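Local coordinates for protein RNA-dependent RNA polymerase (Toscana virus, PDB 6QW5) that probably cleaves capped host RNAs with its N-terminal, manganese-dependent endonuclease domain to supply primers for viral transcription, as part of the polymerase that copies the viral RNA, at residues A[7-12]-A[119-124]; A[113-118]-A[125-130]. One frame throughout, in Å; residues are numbered along the deposited sequence. Where two conformers were deposited one is given.

In the fold
From the N terminus, the first segment met is 7-12, in the loop before strand 16-17. The chain then runs through the small antiparallel sheet of strands 36-40, 45-49 and 66-69 and through helices 77-82 and 94-98 before reaching strand 115-118. Contact 1 closes this long excursion, bringing the N-terminal loop against the turn 119-124. Contact 2 closes a short loop, since 113-118 and 125-130 lie on the two arms of the hairpin (strands 115-118 and 124-131) joined by that turn. The contacts therefore cross, 119-124 lying between the segments of contact 2. Contact 1 packs the N-terminal loop against the outer end of the hairpin, and contact 2 carries the metal site at the other end.

Contact 1 (A[7-12]-A[119-124]); sequences KKQPAP and TETGHV
Lys-7 crosses Glu-120 at about a right angle, its CG 3.6 Å from the carbonyl O of Glu-120 and 4.2 Å from CG of the same residue. Beyond this point the lysine chain bends at chi3 (60°) and chi4 (58°), which curls the ammonium back towards the turn. There NZ donates to a water 3.0 Å away, and the water in turn donates to Glu-120 O, so one water links the lysine side chain to the carbonyl of the turn. The carboxylate of Glu-120 is held instead by a salt bridge to Arg-4. The side chains of Gln-9 and Thr-121 extend alongside each other in a common direction. At the far end of the segment Pro-12 sets its CB 3.9 Å from NE2 of His-123, meeting the imidazole obliquely in one of its two conformers, and both residues also rest on Pro-162.

Side chains of the turn also bond to one another. Thr-121 OG1, placed between the backbone N and the carbonyl carbon (chi1 55°), sits in the plane of the His-123 ring at its edge, 3.1 Å from ND1 in that same conformer. It also hydrogen-bonds Thr-119 OG1 at 3.0 Å, and that hydroxyl accepts the backbone N-H of His-123. Thr-119 to Gly-122 form a type I beta turn, at the connection of a beta hairpin, against which the N-terminal loop packs on the protein surface.

Contact 2 (A[113-118]-A[125-130]); sequences PDMIIE and YVVEFT. With MN (manganese (II) ion), chain C; MN (manganese (II) ion), chain D; XI7 (2-4-dioxo-4-phenylbutanoic acid), chain E.
The Phe-129 ring is approached obliquely by both Asp-114 and selenomethionine Met-115, whose SE lies 3.8 Å from CZ in a Met-aromatic contact; Phe-83 stacks on the same ring. At the edge of the Tyr-125 ring, near its plane, lies the carbonyl O of Ile-117. The carboxylate of Asp-114 spans the two manganese ions, OD1 on one (2.0 Å) and OD2 on the other (2.3 Å), while OD2 also accepts the N-H of Phe-129 through its anti lone pair.

Glu-128 divides its oxygens: OE2 binds the manganese held by Asp-114 OD2, and OE1 takes the N-H of Asp-114 nearly along its C-O axis, at 2.9 Å. A bend at chi2 (64°) turns this carboxylate back towards Asp-114. Phe-129 O and His-79 complete the protein ligands of that ion, and Asp-91 joins Asp-114 OD1 on the other. This two-manganese site is consistent with the PD-(D/E)XK-type endonucleases that probably serve cap snatching in such viruses. The diketo acid bridges both ions through O8, each ion also taking one further inhibitor oxygen, as a metal chelator would.

The hairpin behind the site is antiparallel, with Met-115/Val-127 and Ile-117/Tyr-125 as hydrogen-bonded pairs. A classic beta bulge, in which Asp-114 and Met-115 both face Val-127, lies where the strand meets the metals. On the face bearing Ile-116 and Val-126, Pro-113 CG presses on Val-126 CG1 at 3.5 Å.

Contact 1 (A[7-12]-A[119-124])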
ATOM      1  N   LYS A   7     -27.010   1.279  -3.846  1.00 12.02           N
ATOM      2  CA  LYS A   7     -27.121   1.442  -2.400  1.00 14.58           C
ATOM      3  C   LYS A   7     -28.454   0.940  -1.843  1.00 19.21           C
ATOM      4  O   LYS A   7     -28.670   1.037  -0.627  1.00 15.36           O
ATOM      5  CB  LYS A   7     -26.934   2.916  -2.019  1.00 17.87           C
ATOM      6  CG  LYS A   7     -25.610   3.525  -2.487  1.00 19.21           C
ATOM      7  CD  LYS A   7     -25.565   5.024  -2.243  1.00 30.80           C
ATOM      8  CE  LYS A   7     -25.720   5.316  -0.770  1.00 37.84           C
ATOM      9  NZ  LYS A   7     -24.648   4.623   0.005  1.00 44.76           N
ATOM     10  N   LYS A   8     -29.346   0.401  -2.685  1.00 14.16           N
ATOM     11  CA  LYS A   8     -30.683  -0.010  -2.253  1.00 16.45           C
ATOM     12  C   LYS A   8     -30.858  -1.527  -2.217  1.00 16.13           C
ATOM     13  O   LYS A   8     -31.986  -2.016  -2.307  1.00 18.70           O
ATOM     14  CB  LYS A   8     -31.752   0.615  -3.155  1.00 14.64           C
ATOM     15  CG  LYS A   8     -31.643   2.151  -3.305  1.00 14.84           C
ATOM     16  CD  LYS A   8     -32.858   2.731  -4.044  1.00 15.74           C
ATOM     17  CE  LYS A   8     -32.653   4.199  -4.424  1.00 15.72           C
ATOM     18  NZ  LYS A   8     -32.290   5.038  -3.249  1.00 19.23           N
ATOM     19  N   GLN A   9     -29.771  -2.280  -2.072  1.00 15.73           N
ATOM     20  CA  GLN A   9     -29.811  -3.733  -2.099  1.00 12.26           C
ATOM     21  C   GLN A   9     -30.058  -4.311  -0.717  1.00 11.60           C
ATOM     22  O   GLN A   9     -29.820  -3.652   0.294  1.00 14.46           O
ATOM     23  CB  GLN A   9     -28.499  -4.276  -2.636  1.00 13.24           C
ATOM     24  CG  GLN A   9     -28.118  -3.727  -3.959  1.00 14.31           C
ATOM     25  CD  GLN A   9     -26.831  -4.338  -4.437  1.00 18.49           C
ATOM     26  OE1 GLN A   9     -25.821  -3.651  -4.594  1.00 20.99           O
ATOM     27  NE2 GLN A   9     -26.853  -5.641  -4.651  1.00  9.69           N
ATOM     28  N   PRO A  10     -30.543  -5.553  -0.640  1.00 13.63           N
ATOM     29  CA  PRO A  10     -30.596  -6.243   0.655  1.00 15.05           C
ATOM     30  C   PRO A  10     -29.211  -6.320   1.289  1.00 18.08           C
ATOM     31  O   PRO A  10     -28.181  -6.229   0.617  1.00 15.41           O
ATOM     32  CB  PRO A  10     -31.125  -7.643   0.303  1.00 15.41           C
ATOM     33  CG  PRO A  10     -31.781  -7.488  -1.056  1.00 13.07           C
ATOM     34  CD  PRO A  10     -31.028  -6.396  -1.751  1.00 10.51           C
ATOM     35  N   ALA A  11     -29.196  -6.499   2.609  1.00 18.74           N
ATOM     36  CA  ALA A  11     -27.944  -6.382   3.345  1.00 30.09           C
ATOM     37  C   ALA A  11     -27.060  -7.605   3.107  1.00 14.21           C
ATOM     38  O   ALA A  11     -27.556  -8.730   3.045  1.00 21.16           O
ATOM     39  CB  ALA A  11     -28.212  -6.220   4.841  1.00 33.54           C
ATOM     40  N   PRO A  12     -25.758  -7.413   2.923  1.00 23.71           N
ATOM     41  CA  PRO A  12     -24.846  -8.553   2.802  1.00 19.33           C
ATOM     42  C   PRO A  12     -24.547  -9.132   4.178  1.00 23.40           C
ATOM     43  O   PRO A  12     -24.881  -8.551   5.210  1.00 23.09           O
ATOM     44  CB  PRO A  12     -23.596  -7.945   2.159  1.00 17.87           C
ATOM     45  CG  PRO A  12     -23.604  -6.519   2.615  1.00 26.08           C
ATOM     46  CD  PRO A  12     -25.065  -6.120   2.766  1.00 25.86           C
ATOM     47  N   THR A 119     -17.547   0.704  -0.735  1.00 15.16           N
ATOM     48  CA  THR A 119     -18.239   0.644  -2.018  1.00 17.73           C
ATOM     49  C   THR A 119     -19.719   0.987  -1.855  1.00 23.96           C
ATOM     50  O   THR A 119     -20.266   0.967  -0.749  1.00 14.34           O
ATOM     51  CB  THR A 119     -18.122  -0.741  -2.668  1.00 15.63           C
ATOM     52  OG1 THR A 119     -18.823  -1.708  -1.875  1.00 18.26           O
ATOM     53  CG2 THR A 119     -16.667  -1.166  -2.831  1.00 21.67           C
ATOM     54  N   GLU A 120     -20.364   1.269  -2.997  1.00 18.07           N
ATOM     55  CA  GLU A 120     -21.802   1.545  -3.025  1.00 26.48           C
ATOM     56  C   GLU A 120     -22.609   0.371  -2.504  1.00 24.28           C
ATOM     57  O   GLU A 120     -23.654   0.558  -1.868  1.00 23.74           O
ATOM     58  CB  GLU A 120     -22.252   1.869  -4.448  1.00 23.12           C
ATOM     59  CG  GLU A 120     -22.170   3.311  -4.800  1.00 24.65           C
ATOM     60  CD  GLU A 120     -22.433   3.559  -6.278  1.00 36.37           C
ATOM     61  OE1 GLU A 120     -23.178   2.778  -6.912  1.00 30.92           O
ATOM     62  OE2 GLU A 120     -21.866   4.530  -6.811  1.00 44.61           O
ATOM     63  N   THR A 121     -22.159  -0.853  -2.784  1.00 20.97           N
ATOM     64  CA  THR A 121     -22.910  -2.022  -2.363  1.00 13.12           C
ATOM     65  C   THR A 121     -22.811  -2.281  -0.868  1.00 18.64           C
ATOM     66  O   THR A 121     -23.444  -3.221  -0.385  1.00 25.64           O
ATOM     67  CB  THR A 121     -22.428  -3.254  -3.118  1.00 19.40           C
ATOM     68  OG1 THR A 121     -21.012  -3.382  -2.933  1.00 31.76           O
ATOM     69  CG2 THR A 121     -22.715  -3.097  -4.600  1.00 17.54           C
ATOM     70  N   GLY A 122     -22.064  -1.479  -0.121  1.00 16.90           N
ATOM     71  CA  GLY A 122     -21.979  -1.643   1.315  1.00 19.64           C
ATOM     72  C   GLY A 122     -20.804  -2.452   1.830  1.00 17.34           C
ATOM     73  O   GLY A 122     -20.792  -2.801   3.014  1.00 19.14           O
ATOM     74  N   HIS A 123     -19.824  -2.765   0.988  1.00 14.87           N
ATOM     75  CA  HIS A 123     -18.643  -3.505   1.408  0.50 14.72           C
ATOM     76  C   HIS A 123     -17.514  -2.531   1.717  1.00 16.20           C
ATOM     77  O   HIS A 123     -17.403  -1.461   1.109  1.00 17.90           O
ATOM     78  CB  HIS A 123     -18.190  -4.492   0.328  0.50 15.17           C
ATOM     79  CG  HIS A 123     -19.170  -5.590   0.053  0.50 16.01           C
ATOM     80  ND1 HIS A 123     -20.062  -5.547  -0.998  0.50 17.63           N
ATOM     81  CD2 HIS A 123     -19.395  -6.767   0.686  0.50 15.93           C
ATOM     82  CE1 HIS A 123     -20.793  -6.647  -1.002  0.50 15.56           C
ATOM     83  NE2 HIS A 123     -20.411  -7.404   0.013  0.50 15.51           N
ATOM     84  N   VAL A 124     -16.680  -2.902   2.673  1.00 10.08           N
ATOM     85  CA  VAL A 124     -15.532  -2.091   3.065  1.00 11.28           C
ATOM     86  C   VAL A 124     -14.282  -2.934   2.861  1.00 12.30           C
ATOM     87  O   VAL A 124     -14.249  -4.099   3.262  1.00 10.38           O
ATOM     88  CB  VAL A 124     -15.639  -1.604   4.520  1.00 10.98           C
ATOM     89  CG1 VAL A 124     -14.356  -0.874   4.952  1.00 10.64           C
ATOM     90  CG2 VAL A 124     -16.875  -0.698   4.707  1.00 10.73           C
TER
HETATM   91  O   HOH W   1     -23.898   1.866   0.751  1.00 36.92           O

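Contact 2 (A[113-118]-A[125-130])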
ATOM      1  N   PRO A 113      -5.167   1.987   9.000  1.00 17.10           N
ATOM      2  CA  PRO A 113      -4.506   1.216   7.933  1.00 12.13           C
ATOM      3  C   PRO A 113      -4.311   2.097   6.707  1.00 12.54           C
ATOM      4  O   PRO A 113      -4.832   3.209   6.619  1.00 12.79           O
ATOM      5  CB  PRO A 113      -5.461   0.043   7.668  1.00 13.66           C
ATOM      6  CG  PRO A 113      -6.759   0.414   8.337  1.00 17.73           C
ATOM      7  CD  PRO A 113      -6.500   1.477   9.354  1.00 15.89           C
ATOM      8  N   ASP A 114      -3.505   1.597   5.762  1.00 11.42           N
ATOM      9  CA  ASP A 114      -3.119   2.414   4.616  1.00 16.22           C
ATOM     10  C   ASP A 114      -4.310   2.780   3.737  1.00 17.84           C
ATOM     11  O   ASP A 114      -4.308   3.851   3.133  1.00 12.83           O
ATOM     12  CB  ASP A 114      -2.049   1.697   3.786  1.00 13.65           C
ATOM     13  CG  ASP A 114      -0.696   1.689   4.470  1.00 12.83           C
ATOM     14  OD1 ASP A 114      -0.347   2.681   5.159  1.00 14.02           O
ATOM     15  OD2 ASP A 114       0.008   0.677   4.341  1.00 12.59           O
HETATM   16  N   MSE A 115      -5.315   1.913   3.624  1.00 11.69           N
HETATM   17  CA  MSE A 115      -6.530   2.261   2.876  1.00 11.84           C
HETATM   18  C   MSE A 115      -7.774   1.688   3.555  1.00 17.13           C
HETATM   19  O   MSE A 115      -7.752   0.578   4.081  1.00 13.23           O
HETATM   20  CB  MSE A 115      -6.487   1.752   1.426  1.00  9.16           C
HETATM   21  CG  MSE A 115      -5.220   2.051   0.623  1.00 12.48           C
HETATM   22 SE   MSE A 115      -5.408   1.387  -1.212  1.00 27.68          SE
HETATM   23  CE  MSE A 115      -6.322   2.951  -2.008  1.00 15.14           C
ATOM     24  N   ILE A 116      -8.865   2.445   3.540  1.00 13.00           N
ATOM     25  CA  ILE A 116     -10.182   1.929   3.922  1.00 12.83           C
ATOM     26  C   ILE A 116     -11.125   2.384   2.822  1.00 14.22           C
ATOM     27  O   ILE A 116     -11.382   3.588   2.685  1.00 14.92           O
ATOM     28  CB  ILE A 116     -10.650   2.427   5.299  1.00 11.98           C
ATOM     29  CG1 ILE A 116      -9.601   2.147   6.367  1.00 15.99           C
ATOM     30  CG2 ILE A 116     -11.946   1.743   5.717  1.00 12.73           C
ATOM     31  CD1 ILE A 116     -10.055   2.503   7.762  1.00 17.04           C
ATOM     32  N   ILE A 117     -11.593   1.443   2.006  1.00 13.05           N
ATOM     33  CA  ILE A 117     -12.388   1.745   0.822  1.00 10.34           C
ATOM     34  C   ILE A 117     -13.807   1.224   1.025  1.00 14.32           C
ATOM     35  O   ILE A 117     -14.012   0.023   1.241  1.00 13.81           O
ATOM     36  CB  ILE A 117     -11.763   1.140  -0.438  1.00 13.81           C
ATOM     37  CG1 ILE A 117     -10.276   1.530  -0.521  1.00 15.58           C
ATOM     38  CG2 ILE A 117     -12.564   1.558  -1.669  1.00 10.88           C
ATOM     39  CD1 ILE A 117      -9.455   0.652  -1.431  1.00 16.89           C
ATOM     40  N   GLU A 118     -14.792   2.111   0.893  1.00 15.88           N
ATOM     41  CA  GLU A 118     -16.200   1.741   1.013  1.00 17.06           C
ATOM     42  C   GLU A 118     -16.856   1.782  -0.360  1.00 19.91           C
ATOM     43  O   GLU A 118     -16.730   2.778  -1.074  1.00 22.56           O
ATOM     44  CB  GLU A 118     -16.947   2.666   1.987  1.00 17.85           C
ATOM     45  CG  GLU A 118     -18.401   2.207   2.192  1.00 35.10           C
ATOM     46  CD  GLU A 118     -19.118   2.891   3.351  1.00 41.54           C
ATOM     47  OE1 GLU A 118     -18.494   3.725   4.049  1.00 45.79           O
ATOM     48  OE2 GLU A 118     -20.311   2.582   3.560  1.00 44.65           O
ATOM     49  N   TYR A 125     -13.270  -2.353   2.224  1.00 13.16           N
ATOM     50  CA  TYR A 125     -11.988  -3.019   2.001  1.00 10.45           C
ATOM     51  C   TYR A 125     -10.914  -2.302   2.807  1.00 14.21           C
ATOM     52  O   TYR A 125     -10.725  -1.087   2.669  1.00 12.43           O
ATOM     53  CB  TYR A 125     -11.639  -3.053   0.510  1.00  9.48           C
ATOM     54  CG  TYR A 125     -12.688  -3.807  -0.277  1.00 12.75           C
ATOM     55  CD1 TYR A 125     -13.833  -3.162  -0.745  1.00 14.83           C
ATOM     56  CD2 TYR A 125     -12.559  -5.167  -0.511  1.00 15.26           C
ATOM     57  CE1 TYR A 125     -14.805  -3.845  -1.437  1.00 13.07           C
ATOM     58  CE2 TYR A 125     -13.532  -5.868  -1.209  1.00 19.19           C
ATOM     59  CZ  TYR A 125     -14.647  -5.202  -1.671  1.00 22.50           C
ATOM     60  OH  TYR A 125     -15.610  -5.893  -2.367  1.00 24.23           O
ATOM     61  N   VAL A 126     -10.245  -3.041   3.679  1.00 10.81           N
ATOM     62  CA  VAL A 126      -9.124  -2.512   4.441  1.00 11.64           C
ATOM     63  C   VAL A 126      -7.850  -3.046   3.804  1.00 10.47           C
ATOM     64  O   VAL A 126      -7.732  -4.256   3.578  1.00  8.69           O
ATOM     65  CB  VAL A 126      -9.233  -2.893   5.928  1.00 12.50           C
ATOM     66  CG1 VAL A 126      -7.971  -2.469   6.690  1.00 11.94           C
ATOM     67  CG2 VAL A 126     -10.468  -2.240   6.546  1.00  8.90           C
ATOM     68  N   VAL A 127      -6.919  -2.143   3.457  1.00 10.92           N
ATOM     69  CA  VAL A 127      -5.680  -2.507   2.763  1.00 10.81           C
ATOM     70  C   VAL A 127      -4.480  -1.997   3.563  1.00 12.62           C
ATOM     71  O   VAL A 127      -4.424  -0.816   3.923  1.00 12.29           O
ATOM     72  CB  VAL A 127      -5.624  -1.947   1.325  1.00 11.92           C
ATOM     73  CG1 VAL A 127      -4.419  -2.541   0.568  1.00 17.28           C
ATOM     74  CG2 VAL A 127      -6.926  -2.210   0.554  1.00 13.08           C
ATOM     75  N   GLU A 128      -3.515  -2.872   3.835  1.00  9.39           N
ATOM     76  CA  GLU A 128      -2.287  -2.450   4.498  1.00 12.98           C
ATOM     77  C   GLU A 128      -1.096  -2.851   3.645  1.00 12.50           C
ATOM     78  O   GLU A 128      -1.040  -3.977   3.148  1.00 10.14           O
ATOM     79  CB  GLU A 128      -2.155  -3.035   5.901  1.00  9.45           C
ATOM     80  CG  GLU A 128      -0.853  -2.624   6.637  1.00 15.81           C
ATOM     81  CD  GLU A 128      -0.744  -1.125   6.920  1.00 13.81           C
ATOM     82  OE1 GLU A 128      -1.780  -0.427   6.942  1.00 13.09           O
ATOM     83  OE2 GLU A 128       0.384  -0.637   7.130  1.00 15.26           O
ATOM     84  N   PHE A 129      -0.180  -1.907   3.450  1.00 10.89           N
ATOM     85  CA  PHE A 129       1.080  -2.113   2.751  1.00 12.92           C
ATOM     86  C   PHE A 129       2.226  -2.209   3.750  1.00 12.67           C
ATOM     87  O   PHE A 129       2.243  -1.528   4.783  1.00 13.96           O
ATOM     88  CB  PHE A 129       1.390  -0.960   1.788  1.00 10.33           C
ATOM     89  CG  PHE A 129       0.250  -0.573   0.880  1.00 14.95           C
ATOM     90  CD1 PHE A 129      -0.356  -1.513   0.064  1.00 13.86           C
ATOM     91  CD2 PHE A 129      -0.188   0.750   0.821  1.00 17.60           C
ATOM     92  CE1 PHE A 129      -1.387  -1.158  -0.783  1.00 15.25           C
ATOM     93  CE2 PHE A 129      -1.227   1.115  -0.020  1.00 14.51           C
ATOM     94  CZ  PHE A 129      -1.823   0.158  -0.825  1.00 18.47           C
ATOM     95  N   THR A 130       3.227  -2.999   3.395  1.00 13.37           N
ATOM     96  CA  THR A 130       4.416  -3.067   4.223  1.00 12.69           C
ATOM     97  C   THR A 130       5.576  -3.505   3.338  1.00 13.04           C
ATOM     98  O   THR A 130       5.378  -3.988   2.226  1.00 11.58           O
ATOM     99  CB  THR A 130       4.188  -4.015   5.419  1.00 13.02           C
ATOM    100  OG1 THR A 130       5.262  -3.897   6.356  1.00 23.94           O
ATOM    101  CG2 THR A 130       4.057  -5.445   4.958  1.00 13.32           C
TER
HETATM  102 MN    MN C 301       1.770   0.316   5.714  1.00 15.26          MN
HETATM  103 MN    MN D 302       0.337   3.491   6.895  0.71  8.56          MN
HETATM  104  O8  XI7 E 303       1.748   2.005   6.974  1.00 16.83           O
HETATM  105  C9  XI7 E 303       2.763   1.870   7.857  1.00 22.00           C
HETATM  106  C10 XI7 E 303       3.578   0.765   7.821  1.00 23.35           C
HETATM  107  O11 XI7 E 303       3.477  -0.160   6.962  1.00 20.04           O
HETATM  108  O10 XI7 E 303       4.467   0.630   8.697  1.00 28.94           O
HETATM  109  C8  XI7 E 303       3.001   2.823   8.804  1.00 21.43           C
HETATM  110  C7  XI7 E 303       2.239   4.082   9.037  1.00 27.52           C
HETATM  111  C1  XI7 E 303       2.762   5.073  10.065  1.00 34.41           C
HETATM  112  C6  XI7 E 303       3.888   4.737  10.841  1.00 34.10           C
HETATM  113  C5  XI7 E 303       4.403   5.621  11.805  1.00 37.47           C
HETATM  114  C4  XI7 E 303       3.794   6.863  12.014  1.00 32.11           C
HETATM  115  C3  XI7 E 303       2.666   7.198  11.242  1.00 39.15           C
HETATM  116  C2  XI7 E 303       2.155   6.309  10.275  1.00 29.96           C
HETATM  117  O14 XI7 E 303       1.112   4.318   8.575  1.00 28.91           O
HETATM  118  O   HOH W   2      -0.983   2.215   8.104  1.00 15.19           O
HETATM  119  O   HOH W   3       1.329   4.821   5.702  1.00 22.14           O